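Local coordinates for putative uncharacterized protein (Aquifex aeolicus, PDB 3ME7), which belongs to the SCO1/2 family of copper-binding, thioredoxin-like proteins and probably serves in electron transfer or copper handling at the membrane, at residues A[13-17]-A[81-85]; A[31-37]-A[66-72]. All coordinates share one frame; numbering follows the deposited sequence. Where two conformers were deposited one is given.

How the contacts relate
Contact 2 pairs strands 31-36 and 66-71 in the middle of the mixed sheet, close to the centre of the chain; contact 1 lies toward one side of that sheet, where the end of strand 12-15 meets helix 78-87. Their centres are about 11 Å apart. Along the chain contact 2 is nested inside the loop that contact 1 closes, and helix 78-87 is the next element after strand 66-71. That helix joins them in space as well: I81 CG2 packs 3.6 Å from T71 CG2, and F84 rests on T69 and I36. Contact 2 thus builds the core of the SCO domain beside the predicted copper site, while contact 1 joins a covering helix to the turn that follows the first strand.

Contact 1: residues A[13-17]-A[81-85]; sequences LVDSY and IKRFQ
S16 and K82 bring the two backbones nearest, their CA atoms 4.7 Å apart, where the chain turns out of strand 13-15 beside helical residues 81-85. The side-chain amide of Q85 is the hub. S16 OG donates to Q85 OE1 over 2.6 Å, approaching from above the carbonyl plane, 55° out of it. In one of the two conformers of K82, NZ reaches the same oxygen from the opposite face at 2.7 Å; there two donors grip OE1, and the lysine's charge may polarise the carbonyl. With CG anti to the backbone N (chi1 180°) and the chain extended beyond it, Q85 also sends NE2 to Y17 OH at 2.9 Å. This bond is nearly straight (165°) and lies in the amide plane. NE2 also bonds I90 O, so both ends of the amide are engaged and its rotation is fixed. Shortening Q85 to an alanine removes both ends of the amide, which would probably leave S16 OG without its acceptor and the Y17 hydroxyl without its amide donor. In that same conformer the lysine, bent at chi2, runs its CD past S16 O and brings NZ 3.5 Å from Y17 CE1, and a water can link NZ to Y17 OH. Beneath this polar cluster, I81 CD1 packs 3.5 Å from V14 O and against S16 CA. D15 OD1 accepts from Y17 N, closing an Asx turn at the end of the strand. The arrangement is plain alpha/beta packing of the thioredoxin-like SCO domain: a helix over the sheet, bonded through side chains to the turn between strands 12-15 and 20-22.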
loop_
_atom_site.group_PDB
_atom_site.type_symbol
_atom_site.label_atom_id
_atom_site.label_comp_id
_atom_site.label_asym_id
_atom_site.label_seq_id
_atom_site.Cartn_x
_atom_site.Cartn_y
_atom_site.Cartn_z
ATOM N N LEU A 13 -10.690 -1.645 6.725
ATOM C CA LEU A 13 -9.374 -1.388 7.296
ATOM C C LEU A 13 -9.529 -0.565 8.568
ATOM O O LEU A 13 -10.539 0.118 8.762
ATOM C CB LEU A 13 -8.517 -0.627 6.275
ATOM C CG LEU A 13 -8.356 -1.307 4.914
ATOM C CD1 LEU A 13 -7.760 -0.272 3.912
ATOM C CD2 LEU A 13 -7.513 -2.545 5.008
ATOM N N VAL A 14 -8.530 -0.637 9.440
ATOM C CA VAL A 14 -8.493 0.126 10.684
ATOM C C VAL A 14 -7.112 0.780 10.732
ATOM O O VAL A 14 -6.074 0.073 10.660
ATOM C CB VAL A 14 -8.690 -0.779 11.916
ATOM C CG1 VAL A 14 -8.869 0.059 13.176
ATOM C CG2 VAL A 14 -9.896 -1.705 11.722
ATOM N N ASP A 15 -7.094 2.114 10.808
ATOM C CA ASP A 15 -5.823 2.828 10.885
ATOM C C ASP A 15 -5.209 2.779 12.286
ATOM O O ASP A 15 -5.802 2.238 13.212
ATOM C CB ASP A 15 -5.912 4.258 10.316
ATOM C CG ASP A 15 -6.619 5.217 11.220
ATOM O OD1 ASP A 15 -6.815 4.909 12.404
ATOM O OD2 ASP A 15 -6.937 6.320 10.716
ATOM N N SER A 16 -4.006 3.331 12.425
ATOM C CA SER A 16 -3.247 3.194 13.667
ATOM C C SER A 16 -3.841 4.006 14.816
ATOM O O SER A 16 -3.400 3.872 15.960
ATOM C CB SER A 16 -1.789 3.597 13.445
ATOM O OG SER A 16 -1.713 4.905 12.897
ATOM N N TYR A 17 -4.823 4.849 14.511
ATOM C CA TYR A 17 -5.576 5.571 15.545
ATOM C C TYR A 17 -6.857 4.858 15.954
ATOM O O TYR A 17 -7.580 5.327 16.841
ATOM C CB TYR A 17 -5.906 6.993 15.086
ATOM C CG TYR A 17 -4.685 7.812 14.781
ATOM C CD1 TYR A 17 -4.039 8.532 15.782
ATOM C CD2 TYR A 17 -4.154 7.844 13.492
ATOM C CE1 TYR A 17 -2.900 9.284 15.502
ATOM C CE2 TYR A 17 -3.012 8.587 13.202
ATOM C CZ TYR A 17 -2.390 9.299 14.210
ATOM O OH TYR A 17 -1.263 10.031 13.930
ATOM N N ILE A 81 0.536 -1.544 14.838
ATOM C CA ILE A 81 0.604 -0.601 13.718
ATOM C C ILE A 81 0.902 0.830 14.163
ATOM O O ILE A 81 1.539 1.581 13.426
ATOM C CB ILE A 81 -0.607 -0.681 12.751
ATOM C CG1 ILE A 81 -1.941 -0.486 13.480
ATOM C CG2 ILE A 81 -0.551 -1.982 11.943
ATOM C CD1 ILE A 81 -3.101 -0.255 12.511
ATOM N N LYS A 82 0.436 1.195 15.356
ATOM C CA LYS A 82 0.779 2.483 15.954
ATOM C C LYS A 82 2.287 2.581 16.198
ATOM O O LYS A 82 2.906 3.611 15.916
ATOM C CB LYS A 82 0.004 2.689 17.261
ATOM C CG LYS A 82 0.175 4.074 17.872
ATOM C CD LYS A 82 -0.193 5.135 16.862
ATOM C CE LYS A 82 0.135 6.530 17.359
ATOM N NZ LYS A 82 0.073 7.520 16.253
ATOM N N ARG A 83 2.868 1.512 16.733
ATOM C CA ARG A 83 4.331 1.440 16.914
ATOM C C ARG A 83 5.072 1.619 15.567
ATOM O O ARG A 83 6.024 2.401 15.464
ATOM C CB ARG A 83 4.707 0.113 17.582
ATOM C CG ARG A 83 6.150 0.040 18.129
ATOM C CD ARG A 83 6.506 -1.386 18.599
ATOM N NE ARG A 83 6.488 -2.318 17.471
ATOM C CZ ARG A 83 5.681 -3.372 17.356
ATOM N NH1 ARG A 83 4.816 -3.675 18.314
ATOM N NH2 ARG A 83 5.732 -4.117 16.263
ATOM N N PHE A 84 4.590 0.935 14.528
ATOM C CA PHE A 84 5.178 1.051 13.186
ATOM C C PHE A 84 5.091 2.487 12.654
ATOM O O PHE A 84 6.075 3.018 12.146
ATOM C CB PHE A 84 4.504 0.058 12.225
ATOM C CG PHE A 84 5.175 -0.048 10.879
ATOM C CD1 PHE A 84 4.842 0.839 9.844
ATOM C CD2 PHE A 84 6.120 -1.042 10.635
ATOM C CE1 PHE A 84 5.473 0.747 8.595
ATOM C CE2 PHE A 84 6.737 -1.145 9.381
ATOM C CZ PHE A 84 6.406 -0.249 8.375
ATOM N N GLN A 85 3.925 3.121 12.815
ATOM C CA GLN A 85 3.713 4.490 12.332
ATOM C C GLN A 85 4.713 5.458 12.951
ATOM O O GLN A 85 5.335 6.263 12.254
ATOM C CB GLN A 85 2.291 4.953 12.644
ATOM C CG GLN A 85 2.008 6.385 12.172
ATOM C CD GLN A 85 0.942 7.077 12.976
ATOM O OE1 GLN A 85 0.231 6.443 13.751
ATOM N NE2 GLN A 85 0.842 8.400 12.826
HETATM O O HOH W 1 0.249 10.722 16.453
#

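Contact 2: residues A[31-37]-A[66-72]; sequences IILSPIY and WVITFTF
I32, S34 and I36 bond through both N and O to the backbone of 66-72, giving six hydrogen bonds in regular parallel pairing; the strand axes are 4.7 Å apart and 15° from parallel. On one face L33, in one of its two conformers, lies side by side with I68, CD2 to CB 3.9 Å, and P35 CA sits over the F70 ring, 3.9 Å from its centroid, in a CH-pi contact. The other face carries S34, T69 and I36. I36 CG1, between the backbone N and the carbonyl carbon (chi1 53°), presses on T69 CG2 at 3.4 Å, tighter than usual. One water joins S34 OG to T69 OG1, which also bonds W95 NE1. At the strand ends Y37 CD1 lies 3.4 Å from F72 CZ, the ring planes 59° apart. Further out, Y37 OH is held by F124 N and D123 OD1, and T71 OG1 by D76. F72 also meets the ring of H126, a predicted copper ligand, and Y37 is close to C40, which forms the redox-active disulfide with C44. Strands 129-133 and 95-100 flank the pair within the sheet, while helix 43-52 packs on S34 and I36.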
loop_
_atom_site.group_PDB
_atom_site.type_symbol
_atom_site.label_atom_id
_atom_site.label_comp_id
_atom_site.label_asym_id
_atom_site.label_seq_id
_atom_site.Cartn_x
_atom_site.Cartn_y
_atom_site.Cartn_z
ATOM N N ILE A 31 -4.135 5.612 -5.137
ATOM C CA ILE A 31 -3.768 4.994 -3.868
ATOM C C ILE A 31 -2.493 4.191 -4.045
ATOM O O ILE A 31 -2.389 3.348 -4.937
ATOM C CB ILE A 31 -4.900 4.092 -3.356
ATOM C CG1 ILE A 31 -6.141 4.944 -3.055
ATOM C CG2 ILE A 31 -4.446 3.348 -2.099
ATOM C CD1 ILE A 31 -7.447 4.189 -3.144
ATOM N N ILE A 32 -1.514 4.462 -3.186
ATOM C CA ILE A 32 -0.267 3.684 -3.178
ATOM C C ILE A 32 -0.314 2.730 -1.976
ATOM O O ILE A 32 -0.366 3.177 -0.832
ATOM C CB ILE A 32 0.962 4.605 -3.106
ATOM C CG1 ILE A 32 1.025 5.508 -4.354
ATOM C CG2 ILE A 32 2.243 3.800 -2.966
ATOM C CD1 ILE A 32 2.144 6.580 -4.294
ATOM N N LEU A 33 -0.280 1.432 -2.266
ATOM C CA LEU A 33 -0.440 0.378 -1.250
ATOM C C LEU A 33 0.883 -0.301 -0.996
ATOM O O LEU A 33 1.540 -0.738 -1.935
ATOM C CB LEU A 33 -1.415 -0.716 -1.725
ATOM C CG LEU A 33 -2.903 -0.461 -1.909
ATOM C CD1 LEU A 33 -3.585 -1.745 -2.387
ATOM C CD2 LEU A 33 -3.518 0.001 -0.600
ATOM N N SER A 34 1.255 -0.437 0.277
ATOM C CA SER A 34 2.541 -1.056 0.653
ATOM C C SER A 34 2.338 -2.175 1.699
ATOM O O SER A 34 2.206 -1.873 2.892
ATOM C CB SER A 34 3.514 0.007 1.183
ATOM O OG SER A 34 4.722 -0.533 1.694
ATOM N N PRO A 35 2.288 -3.451 1.269
ATOM C CA PRO A 35 2.186 -4.542 2.250
ATOM C C PRO A 35 3.492 -4.757 2.990
ATOM O O PRO A 35 4.550 -4.884 2.367
ATOM C CB PRO A 35 1.875 -5.790 1.417
ATOM C CG PRO A 35 2.129 -5.426 -0.023
ATOM C CD PRO A 35 2.197 -3.900 -0.135
ATOM N N ILE A 36 3.405 -4.792 4.318
ATOM C CA ILE A 36 4.544 -5.057 5.194
ATOM C C ILE A 36 4.040 -5.926 6.357
ATOM O O ILE A 36 2.864 -6.285 6.393
ATOM C CB ILE A 36 5.209 -3.735 5.720
ATOM C CG1 ILE A 36 4.180 -2.795 6.386
ATOM C CG2 ILE A 36 5.935 -3.000 4.564
ATOM C CD1 ILE A 36 3.795 -3.125 7.778
ATOM N N TYR A 37 4.915 -6.268 7.304
ATOM C CA TYR A 37 4.424 -6.662 8.632
ATOM C C TYR A 37 5.253 -5.968 9.703
ATOM O O TYR A 37 6.380 -5.570 9.436
ATOM C CB TYR A 37 4.345 -8.182 8.844
ATOM C CG TYR A 37 5.631 -8.961 8.696
ATOM C CD1 TYR A 37 6.199 -9.188 7.443
ATOM C CD2 TYR A 37 6.241 -9.534 9.808
ATOM C CE1 TYR A 37 7.339 -9.936 7.307
ATOM C CE2 TYR A 37 7.400 -10.284 9.677
ATOM C CZ TYR A 37 7.940 -10.475 8.428
ATOM O OH TYR A 37 9.093 -11.211 8.290
ATOM N N TRP A 66 -3.343 8.900 -1.880
ATOM C CA TRP A 66 -3.262 8.299 -0.545
ATOM C C TRP A 66 -2.058 7.370 -0.540
ATOM O O TRP A 66 -1.770 6.729 -1.549
ATOM C CB TRP A 66 -4.524 7.465 -0.247
ATOM C CG TRP A 66 -5.779 8.298 -0.124
ATOM C CD1 TRP A 66 -6.826 8.342 -1.016
ATOM C CD2 TRP A 66 -6.115 9.195 0.943
ATOM N NE1 TRP A 66 -7.790 9.225 -0.561
ATOM C CE2 TRP A 66 -7.381 9.759 0.630
ATOM C CE3 TRP A 66 -5.470 9.586 2.127
ATOM C CZ2 TRP A 66 -8.017 10.689 1.462
ATOM C CZ3 TRP A 66 -6.112 10.512 2.968
ATOM C CH2 TRP A 66 -7.370 11.050 2.622
ATOM N N VAL A 67 -1.371 7.291 0.595
ATOM C CA VAL A 67 -0.388 6.242 0.812
ATOM C C VAL A 67 -0.907 5.385 1.952
ATOM O O VAL A 67 -1.245 5.893 3.026
ATOM C CB VAL A 67 1.015 6.777 1.154
ATOM C CG1 VAL A 67 2.029 5.640 1.106
ATOM C CG2 VAL A 67 1.424 7.856 0.141
ATOM N N ILE A 68 -0.995 4.084 1.687
ATOM C CA ILE A 68 -1.499 3.123 2.671
ATOM C C ILE A 68 -0.503 2.015 2.898
ATOM O O ILE A 68 -0.350 1.103 2.061
ATOM C CB ILE A 68 -2.871 2.525 2.266
ATOM C CG1 ILE A 68 -3.896 3.635 1.943
ATOM C CG2 ILE A 68 -3.378 1.527 3.339
ATOM C CD1 ILE A 68 -4.290 4.586 3.092
ATOM N N THR A 69 0.207 2.114 4.016
ATOM C CA THR A 69 1.021 0.994 4.479
ATOM C C THR A 69 0.087 0.057 5.218
ATOM O O THR A 69 -0.653 0.480 6.113
ATOM C CB THR A 69 2.144 1.478 5.414
ATOM O OG1 THR A 69 3.084 2.260 4.663
ATOM C CG2 THR A 69 2.894 0.302 6.041
ATOM N N PHE A 70 0.060 -1.210 4.835
ATOM C CA PHE A 70 -0.803 -2.139 5.560
ATOM C C PHE A 70 -0.065 -3.387 5.981
ATOM O O PHE A 70 0.837 -3.855 5.279
ATOM C CB PHE A 70 -2.070 -2.484 4.779
ATOM C CG PHE A 70 -1.865 -3.471 3.692
ATOM C CD1 PHE A 70 -1.518 -3.050 2.432
ATOM C CD2 PHE A 70 -2.075 -4.830 3.918
ATOM C CE1 PHE A 70 -1.347 -3.956 1.397
ATOM C CE2 PHE A 70 -1.899 -5.747 2.899
ATOM C CZ PHE A 70 -1.534 -5.311 1.629
ATOM N N THR A 71 -0.422 -3.898 7.149
ATOM C CA THR A 71 0.178 -5.150 7.605
ATOM C C THR A 71 -0.564 -6.405 7.136
ATOM O O THR A 71 -1.783 -6.489 7.190
ATOM C CB THR A 71 0.402 -5.194 9.127
ATOM O OG1 THR A 71 0.891 -6.509 9.456
ATOM C CG2 THR A 71 -0.911 -4.950 9.873
ATOM N N PHE A 72 0.207 -7.366 6.645
ATOM C CA PHE A 72 -0.352 -8.664 6.248
ATOM C C PHE A 72 -0.220 -9.755 7.286
ATOM O O PHE A 72 -0.627 -10.908 7.034
ATOM C CB PHE A 72 0.167 -9.125 4.888
ATOM C CG PHE A 72 1.648 -9.352 4.830
ATOM C CD1 PHE A 72 2.215 -10.549 5.287
ATOM C CD2 PHE A 72 2.471 -8.388 4.257
ATOM C CE1 PHE A 72 3.628 -10.772 5.187
ATOM C CE2 PHE A 72 3.849 -8.586 4.152
ATOM C CZ PHE A 72 4.429 -9.752 4.617
HETATM O O HOH W 2 5.412 1.006 3.911
#